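Local coordinates for Protein/nucleic acid deglycase 2 (Escherichia coli, PDB 1OI4), which repairs proteins and nucleotides glycated by methylglyoxal or glyoxal, hydrolysing the Maillard adducts and releasing lactate or glycolate, at residues Ala123-Pro128 and Thr143-Ile148. Numbering follows the deposited sequence.
Sequences AICHGP and TAVKPI
Val-145 packs against both Cys-125 and His-126. Its CG1 methyl lies over one face of the His-126 imidazole, 3.8 Å from the ring centroid. This is a CH-pi contact, displaced toward the rim, with CE1 of His-126 the nearest ring atom to CG1 of Val-145 at 3.6 Å. A chi1 of 72° sets this methyl between the backbone N and the carbonyl carbon of Val-145. The other branch, CG2, turns to the thiol: SG of Cys-125 sits 3.8 Å from CB of Val-145 and about as far from CG2. The backbones are joined by one weak hydrogen bond, from Val-145 N to Cys-125 O, long at 3.4 Å but nearly straight at 168°. CD1 of Ile-148 also reaches this carbonyl oxygen, and CG2 of Ile-148 approaches CD2 of His-126 at 4.0 Å. CG of Pro-147 meets the imidazole obliquely near NE2. That nitrogen is hydrogen-bonded to Asp-99 of the second subunit, so the ring is held by apolar groups of residues 143-148 and by a polar bond to the neighbouring subunit. Were His-126 an alanine, CG1 of Val-145 would probably lose its aromatic partner, and Asp-99 of the second subunit this bond. Deeper in, CG of Pro-128 rests 4.0 Å from CB of Ala-144. A type II' turn from Ile-124 to Gly-127 bends the chain sharply after strand 121-124. Cys-125 occupies its second position with a positive phi of 63°. This strained turn between a central strand and the following helix is the nucleophile elbow of the DJ-1/PfpI fold, and Cys-125 is the probable nucleophile, as in relatives.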
loop_
_atom_site.group_PDB
_atom_site.type_symbol
_atom_site.label_atom_id
_atom_site.label_comp_id
_atom_site.label_asym_id
_atom_site.label_seq_id
_atom_site.Cartn_x
_atom_site.Cartn_y
_atom_site.Cartn_z
ATOM N N ALA A 123 -7.435 5.839 11.599
ATOM C CA ALA A 123 -6.840 5.184 10.439
ATOM C C ALA A 123 -7.316 3.745 10.289
ATOM O O ALA A 123 -7.159 2.933 11.196
ATOM C CB ALA A 123 -5.316 5.222 10.550
ATOM N N ILE A 124 -7.874 3.427 9.125
ATOM C CA ILE A 124 -8.394 2.088 8.884
ATOM C C ILE A 124 -7.806 1.386 7.656
ATOM O O ILE A 124 -7.468 2.025 6.660
ATOM C CB ILE A 124 -9.935 2.144 8.757
ATOM C CG1 ILE A 124 -10.503 0.741 8.535
ATOM C CG2 ILE A 124 -10.326 3.077 7.614
ATOM C CD1 ILE A 124 -12.010 0.675 8.739
ATOM N N CYS A 125 -7.673 0.063 7.749
ATOM C CA CYS A 125 -7.155 -0.758 6.654
ATOM C C CYS A 125 -5.706 -0.386 6.308
ATOM O O CYS A 125 -4.797 -0.619 7.106
ATOM C CB CYS A 125 -8.065 -0.594 5.432
ATOM S SG CYS A 125 -8.163 -2.047 4.354
ATOM N N HIS A 126 -5.484 0.177 5.124
ATOM C CA HIS A 126 -4.137 0.592 4.734
ATOM C C HIS A 126 -3.817 1.980 5.301
ATOM O O HIS A 126 -2.669 2.420 5.270
ATOM C CB HIS A 126 -3.993 0.639 3.207
ATOM C CG HIS A 126 -3.864 -0.709 2.564
ATOM N ND1 HIS A 126 -4.933 -1.563 2.400
ATOM C CD2 HIS A 126 -2.789 -1.348 2.045
ATOM C CE1 HIS A 126 -4.523 -2.672 1.807
ATOM N NE2 HIS A 126 -3.225 -2.567 1.581
ATOM N N GLY A 127 -4.840 2.666 5.809
ATOM C CA GLY A 127 -4.646 3.999 6.364
ATOM C C GLY A 127 -3.403 4.172 7.222
ATOM O O GLY A 127 -2.707 5.185 7.113
ATOM N N PRO A 128 -3.100 3.202 8.099
ATOM C CA PRO A 128 -1.919 3.293 8.961
ATOM C C PRO A 128 -0.594 3.491 8.219
ATOM O O PRO A 128 0.390 3.920 8.815
ATOM C CB PRO A 128 -1.966 1.980 9.734
ATOM C CG PRO A 128 -3.459 1.789 9.925
ATOM C CD PRO A 128 -3.976 2.095 8.525
ATOM N N THR A 143 -3.930 -1.552 15.111
ATOM C CA THR A 143 -4.162 -2.702 14.265
ATOM C C THR A 143 -4.140 -2.198 12.830
ATOM O O THR A 143 -3.963 -0.999 12.597
ATOM C CB THR A 143 -5.521 -3.364 14.576
ATOM O OG1 THR A 143 -5.573 -4.649 13.950
ATOM C CG2 THR A 143 -6.671 -2.504 14.065
ATOM N N ALA A 144 -4.317 -3.107 11.878
ATOM C CA ALA A 144 -4.312 -2.754 10.460
ATOM C C ALA A 144 -4.636 -3.982 9.620
ATOM O O ALA A 144 -4.752 -5.083 10.147
ATOM C CB ALA A 144 -2.941 -2.194 10.058
ATOM N N VAL A 145 -4.761 -3.780 8.310
ATOM C CA VAL A 145 -5.085 -4.848 7.374
ATOM C C VAL A 145 -3.911 -5.823 7.222
ATOM O O VAL A 145 -2.747 -5.425 7.245
ATOM C CB VAL A 145 -5.484 -4.248 6.001
ATOM C CG1 VAL A 145 -4.262 -3.677 5.305
ATOM C CG2 VAL A 145 -6.192 -5.293 5.147
ATOM N N LYS A 146 -4.233 -7.101 7.058
ATOM C CA LYS A 146 -3.239 -8.164 6.952
ATOM C C LYS A 146 -1.923 -7.910 6.215
ATOM O O LYS A 146 -0.852 -8.076 6.793
ATOM C CB LYS A 146 -3.885 -9.434 6.385
ATOM C CG LYS A 146 -4.464 -10.358 7.452
ATOM C CD LYS A 146 -4.570 -11.794 6.951
ATOM C CE LYS A 146 -6.013 -12.266 6.867
ATOM N NZ LYS A 146 -6.828 -11.458 5.918
ATOM N N PRO A 147 -1.977 -7.518 4.932
ATOM C CA PRO A 147 -0.726 -7.279 4.204
ATOM C C PRO A 147 0.299 -6.332 4.828
ATOM O O PRO A 147 1.489 -6.463 4.561
ATOM C CB PRO A 147 -1.205 -6.791 2.834
ATOM C CG PRO A 147 -2.558 -6.191 3.135
ATOM C CD PRO A 147 -3.140 -7.203 4.084
ATOM N N ILE A 148 -0.137 -5.387 5.654
ATOM C CA ILE A 148 0.824 -4.454 6.241
ATOM C C ILE A 148 1.147 -4.689 7.713
ATOM O O ILE A 148 1.890 -3.918 8.317
ATOM C CB ILE A 148 0.373 -2.977 6.046
ATOM C CG1 ILE A 148 -0.844 -2.665 6.918
ATOM C CG2 ILE A 148 0.023 -2.734 4.581
ATOM C CD1 ILE A 148 -1.277 -1.205 6.835
#